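Local structure of endonuclease V (Bacillus subtilis, 3GA2) at residues 43-48 with 60-65; 74-79 with 104-109. The protein probably repairs deaminated bases in DNA, cutting the strand at the second phosphodiester bond 3' to a deoxyinosine with the help of magnesium. The protein carries 1 engineered substitution. One frame throughout, in Å; residues are numbered along the deposited sequence.

Interaction 1: 43-48 with 60-65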
loop_
_atom_site.group_PDB
_atom_site.type_symbol
_atom_site.label_atom_id
_atom_site.label_comp_id
_atom_site.label_asym_id
_atom_site.label_seq_id
_atom_site.Cartn_x
_atom_site.Cartn_y
_atom_site.Cartn_z
ATOM N N ALA A 43 7.386 -5.683 5.217
ATOM C CA ALA A 43 6.129 -5.606 5.947
ATOM C C ALA A 43 4.967 -5.453 4.982
ATOM O O ALA A 43 5.139 -4.980 3.857
ATOM C CB ALA A 43 6.162 -4.429 6.932
ATOM N N GLY A 44 3.792 -5.869 5.434
ATOM C CA GLY A 44 2.596 -5.760 4.620
ATOM C C GLY A 44 1.591 -4.924 5.383
ATOM O O GLY A 44 1.437 -5.098 6.591
ATOM N N VAL A 45 0.905 -4.024 4.685
ATOM C CA VAL A 45 -0.070 -3.147 5.316
ATOM C C VAL A 45 -1.431 -3.252 4.642
ATOM O O VAL A 45 -1.536 -3.243 3.411
ATOM C CB VAL A 45 0.367 -1.663 5.229
ATOM C CG1 VAL A 45 -0.495 -0.806 6.145
ATOM C CG2 VAL A 45 1.835 -1.529 5.594
ATOM N N ASP A 46 -2.474 -3.362 5.448
ATOM C CA ASP A 46 -3.817 -3.411 4.903
ATOM C C ASP A 46 -4.755 -2.743 5.899
ATOM O O ASP A 46 -4.396 -2.536 7.062
ATOM C CB ASP A 46 -4.244 -4.853 4.608
ATOM C CG ASP A 46 -5.232 -4.937 3.456
ATOM O OD1 ASP A 46 -5.277 -5.988 2.772
ATOM O OD2 ASP A 46 -5.963 -3.948 3.235
ATOM N N LEU A 47 -5.952 -2.408 5.428
ATOM C CA LEU A 47 -6.954 -1.723 6.237
ATOM C C LEU A 47 -8.330 -2.291 5.908
ATOM O O LEU A 47 -8.606 -2.623 4.753
ATOM C CB LEU A 47 -6.933 -0.232 5.898
ATOM C CG LEU A 47 -7.327 0.843 6.911
ATOM C CD1 LEU A 47 -8.304 0.294 7.935
ATOM C CD2 LEU A 47 -6.076 1.347 7.585
ATOM N N ALA A 48 -9.183 -2.410 6.921
ATOM C CA ALA A 48 -10.540 -2.923 6.738
ATOM C C ALA A 48 -11.528 -2.004 7.446
ATOM O O ALA A 48 -11.232 -1.478 8.516
ATOM C CB ALA A 48 -10.653 -4.337 7.285
ATOM N N CYS A 60 -6.193 -1.174 10.899
ATOM C CA CYS A 60 -5.007 -1.343 10.073
ATOM C C CYS A 60 -4.090 -2.374 10.704
ATOM O O CYS A 60 -3.772 -2.285 11.888
ATOM C CB CYS A 60 -4.239 -0.026 9.937
ATOM S SG CYS A 60 -2.572 -0.236 9.225
ATOM N N CYS A 61 -3.678 -3.354 9.910
ATOM C CA CYS A 61 -2.775 -4.390 10.382
ATOM C C CYS A 61 -1.474 -4.319 9.604
ATOM O O CYS A 61 -1.465 -4.102 8.390
ATOM C CB CYS A 61 -3.366 -5.787 10.182
ATOM S SG CYS A 61 -4.755 -6.224 11.245
ATOM N N ILE A 62 -0.374 -4.502 10.318
ATOM C CA ILE A 62 0.940 -4.517 9.705
ATOM C C ILE A 62 1.527 -5.870 10.071
ATOM O O ILE A 62 1.596 -6.232 11.246
ATOM C CB ILE A 62 1.849 -3.396 10.250
ATOM C CG1 ILE A 62 1.312 -2.030 9.816
ATOM C CG2 ILE A 62 3.279 -3.584 9.741
ATOM C CD1 ILE A 62 2.120 -0.852 10.336
ATOM N N ILE A 63 1.917 -6.628 9.054
ATOM C CA ILE A 63 2.506 -7.941 9.256
ATOM C C ILE A 63 3.943 -7.850 8.776
ATOM O O ILE A 63 4.183 -7.501 7.625
ATOM C CB ILE A 63 1.795 -9.015 8.416
ATOM C CG1 ILE A 63 0.289 -8.951 8.653
ATOM C CG2 ILE A 63 2.343 -10.389 8.769
ATOM C CD1 ILE A 63 -0.122 -9.228 10.087
ATOM N N VAL A 64 4.888 -8.147 9.660
ATOM C CA VAL A 64 6.300 -8.099 9.313
ATOM C C VAL A 64 6.819 -9.518 9.143
ATOM O O VAL A 64 6.605 -10.363 10.008
ATOM C CB VAL A 64 7.130 -7.413 10.425
ATOM C CG1 VAL A 64 8.563 -7.221 9.962
ATOM C CG2 VAL A 64 6.507 -6.066 10.789
ATOM N N ILE A 65 7.472 -9.798 8.020
ATOM C CA ILE A 65 8.025 -11.128 7.822
ATOM C C ILE A 65 9.532 -11.046 7.631
ATOM O O ILE A 65 10.072 -9.979 7.338
ATOM C CB ILE A 65 7.410 -11.852 6.594
ATOM C CG1 ILE A 65 7.760 -11.107 5.307
ATOM C CG2 ILE A 65 5.888 -11.956 6.757
ATOM C CD1 ILE A 65 7.601 -11.949 4.062
#

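Interaction 2: 74-79 with 104-109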
loop_
_atom_site.group_PDB
_atom_site.type_symbol
_atom_site.label_atom_id
_atom_site.label_comp_id
_atom_site.label_asym_id
_atom_site.label_seq_id
_atom_site.Cartn_x
_atom_site.Cartn_y
_atom_site.Cartn_z
ATOM N N GLU A 74 6.493 -10.340 13.449
ATOM C CA GLU A 74 5.772 -9.356 14.243
ATOM C C GLU A 74 4.430 -8.976 13.620
ATOM O O GLU A 74 4.281 -8.924 12.398
ATOM C CB GLU A 74 6.638 -8.097 14.436
ATOM C CG GLU A 74 5.930 -6.960 15.176
ATOM C CD GLU A 74 6.851 -5.802 15.526
ATOM O OE1 GLU A 74 7.645 -5.369 14.662
ATOM O OE2 GLU A 74 6.772 -5.307 16.668
ATOM N N LYS A 75 3.450 -8.723 14.479
ATOM C CA LYS A 75 2.126 -8.319 14.028
ATOM C C LYS A 75 1.599 -7.234 14.956
ATOM O O LYS A 75 1.685 -7.353 16.179
ATOM C CB LYS A 75 1.160 -9.511 14.019
ATOM C CG LYS A 75 1.541 -10.602 13.035
ATOM C CD LYS A 75 0.372 -11.518 12.709
ATOM C CE LYS A 75 -0.094 -12.302 13.916
ATOM N NZ LYS A 75 -1.219 -13.213 13.568
ATOM N N VAL A 76 1.087 -6.161 14.370
ATOM C CA VAL A 76 0.530 -5.058 15.146
ATOM C C VAL A 76 -0.707 -4.562 14.436
ATOM O O VAL A 76 -0.928 -4.874 13.268
ATOM C CB VAL A 76 1.512 -3.862 15.267
ATOM C CG1 VAL A 76 2.737 -4.265 16.064
ATOM C CG2 VAL A 76 1.905 -3.365 13.876
ATOM N N HIS A 77 -1.521 -3.789 15.136
ATOM C CA HIS A 77 -2.710 -3.256 14.510
ATOM C C HIS A 77 -3.145 -1.987 15.211
ATOM O O HIS A 77 -2.760 -1.718 16.350
ATOM C CB HIS A 77 -3.843 -4.288 14.520
ATOM C CG HIS A 77 -4.425 -4.535 15.873
ATOM N ND1 HIS A 77 -5.332 -3.679 16.460
ATOM C CD2 HIS A 77 -4.205 -5.522 16.771
ATOM C CE1 HIS A 77 -5.644 -4.127 17.662
ATOM N NE2 HIS A 77 -4.971 -5.246 17.876
ATOM N N SER A 78 -3.941 -1.204 14.503
ATOM C CA SER A 78 -4.454 0.045 15.017
ATOM C C SER A 78 -5.951 -0.005 14.744
ATOM O O SER A 78 -6.380 -0.553 13.726
ATOM C CB SER A 78 -3.804 1.210 14.267
ATOM O OG SER A 78 -4.110 2.449 14.881
HETATM N N MSE A 79 -6.748 0.547 15.653
HETATM C CA MSE A 79 -8.196 0.547 15.482
HETATM C C MSE A 79 -8.795 1.840 16.021
HETATM O O MSE A 79 -8.348 2.358 17.043
HETATM C CB MSE A 79 -8.802 -0.667 16.197
HETATM C CG MSE A 79 -10.285 -0.902 15.933
HETATM SE SE MSE A 79 -11.471 0.072 17.123
HETATM C CE MSE A 79 -11.437 -1.160 18.613
ATOM N N LYS A 104 3.894 2.888 14.588
ATOM C CA LYS A 104 4.525 3.329 15.831
ATOM C C LYS A 104 4.602 2.213 16.868
ATOM O O LYS A 104 5.409 2.263 17.799
ATOM C CB LYS A 104 3.773 4.546 16.390
ATOM C CG LYS A 104 3.867 5.746 15.452
ATOM C CD LYS A 104 2.834 6.817 15.735
ATOM C CE LYS A 104 3.220 7.701 16.894
ATOM N NZ LYS A 104 2.201 8.774 17.063
ATOM N N LYS A 105 3.778 1.188 16.694
ATOM C CA LYS A 105 3.778 0.070 17.625
ATOM C C LYS A 105 4.840 -0.969 17.273
ATOM O O LYS A 105 5.166 -1.826 18.090
ATOM C CB LYS A 105 2.396 -0.584 17.645
ATOM C CG LYS A 105 1.274 0.339 18.110
ATOM C CD LYS A 105 -0.060 -0.383 18.076
ATOM C CE LYS A 105 -1.174 0.459 18.669
ATOM N NZ LYS A 105 -2.421 -0.348 18.818
ATOM N N LEU A 106 5.383 -0.885 16.061
ATOM C CA LEU A 106 6.401 -1.826 15.600
ATOM C C LEU A 106 7.707 -1.834 16.398
ATOM O O LEU A 106 8.320 -0.787 16.620
ATOM C CB LEU A 106 6.742 -1.549 14.133
ATOM C CG LEU A 106 5.653 -1.807 13.088
ATOM C CD1 LEU A 106 6.146 -1.369 11.716
ATOM C CD2 LEU A 106 5.297 -3.290 13.077
ATOM N N GLU A 107 8.135 -3.020 16.818
ATOM C CA GLU A 107 9.391 -3.143 17.544
ATOM C C GLU A 107 10.482 -3.340 16.495
ATOM O O GLU A 107 11.637 -2.963 16.702
ATOM C CB GLU A 107 9.373 -4.336 18.511
ATOM C CG GLU A 107 8.429 -4.177 19.700
ATOM C CD GLU A 107 8.661 -5.226 20.777
ATOM O OE1 GLU A 107 8.795 -6.415 20.437
ATOM O OE2 GLU A 107 8.703 -4.863 21.968
ATOM N N THR A 108 10.111 -3.930 15.363
ATOM C CA THR A 108 11.069 -4.151 14.286
ATOM C C THR A 108 11.126 -2.912 13.397
ATOM O O THR A 108 10.369 -1.963 13.588
ATOM C CB THR A 108 10.686 -5.354 13.413
ATOM O OG1 THR A 108 9.442 -5.094 12.753
ATOM C CG2 THR A 108 10.559 -6.607 14.268
ATOM N N GLU A 109 12.036 -2.922 12.434
ATOM C CA GLU A 109 12.185 -1.804 11.514
ATOM C C GLU A 109 12.178 -2.390 10.107
ATOM O O GLU A 109 13.230 -2.669 9.539
ATOM C CB GLU A 109 13.509 -1.068 11.777
ATOM C CG GLU A 109 13.654 0.254 11.019
ATOM C CD GLU A 109 14.980 0.962 11.302
ATOM O OE1 GLU A 109 15.346 1.091 12.490
ATOM O OE2 GLU A 109 15.644 1.401 10.338
#

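Interaction 1: 43-48 with 60-65
The CD2 methyl of Leu-47 lies over CB of Cys-60 at 3.3 Å, shorter than usual van der Waals contact and perhaps strained, on one face of this antiparallel strand pair. With SG anti to the backbone N (chi1 168°), the thiol of Cys-60 turns along the sheet to Val-45, whose CG1 lies 3.8 Å from SG. Val-45 CG1 also approaches CG1 of Ile-62, its partner in a non-hydrogen-bonded pair. Farther along the same face, CB of Ala-43 sits between two branched neighbours, 4.1 Å from CG2 of Ile-62 and 4.2 Å from CG2 of Val-64. Leu-98, Ala-102 and Ala-103 of helix 96-105 cover this apolar row around Cys-60 and Ile-62.

Asp-46, Cys-61 and Ile-63 point to the other face, where helix 217-235 lies against Cys-61. The carboxylate of Asp-46 bends back on its own strand: OD2 takes the N-H of Leu-47 at 2.7 Å on its anti side, which restrains its rotation. The carboxylates of Asp-116 and Asp-223 are gathered on the side of OD1. Backbone bonds join Gly-44 to Ile-63 and Asp-46 to Cys-61, each pair using both its N-H and its C=O; the Gly-44 N to Ile-63 O bond is 2.8 Å. This beta hairpin, with Asp-46 on its first strand and Asp-116 on the parallel strand 113-116 alongside, is characteristic of the RNase H-like fold; Asp-46 and Asp-116 are the predicted magnesium ligands.

Interaction 2: 74-79 with 104-109
OE1 of Glu-74 is gripped by two donors of a single residue, the hydroxyl and the backbone N-H of Thr-108. OG1 of Thr-108 gives its proton to OE1 at 2.6 Å, arriving nearly in line with the C-O bond. Thr-108 N approaches OE1 from the syn side at 2.9 Å, somewhat out of the carboxylate plane. The other oxygen, OE2, offers its syn lone pair to the N-H of Glu-107 at 2.7 Å, in a bond bent little from straight (167°). Three hydrogen bonds thus hold the carboxylate against the turn and fix its rotation. CG of Glu-74 stands anti to the backbone N (chi1 176°), and the extended chain beyond it carries the acid across to 107-108. Replacing Glu-74 by an alanine would probably leave the N-H groups of Glu-107 and Thr-108 without these acceptors and the turn freer to shift.

The contact fastens the segment that leaves helix 96-105 to strand 72-81, the outermost strand at this end of the mixed central sheet of the RNase H-like fold. Strand 55-66 flanks strand 72-81 within the sheet, and its Ile-62 packs on both Val-76 and Leu-106.

Beside the carboxylate, Val-76 and Leu-106 meet at about a right angle, with CG2 of the valine 3.5 Å from CD2 of the leucine, a tight carbon pair. The same CD2 lies 3.5 Å from Glu-74 OE1, lining one flank of the acid. Val-76 CG1 rests 4.0 Å from CB of Lys-105. From there the extended lysine chain runs along the strand in the opposite sense to the valine side chain, and its NZ donates to the carbonyl oxygen of His-77 at 2.8 Å, nearly head-on to that C=O.

From the N terminus, the chain runs up strand 41-52 and returns along strand 55-66, so interaction 1 closes a short hairpin loop. Strand 72-81 follows and extends the sheet beside 55-66; the chain then passes through helix 96-105, and interaction 2 brings the segment after it back over that edge strand. The two contacts are in series, neither enclosing the other, with centres 9 Å apart. They share the border between strands 55-66 and 72-81, where probable hydrogen bonds run from Ser-78 N to Cys-60 O and from Val-64 N to Glu-74 O. Together they join the hairpin, the edge strand and the segment that follows helix 96-105.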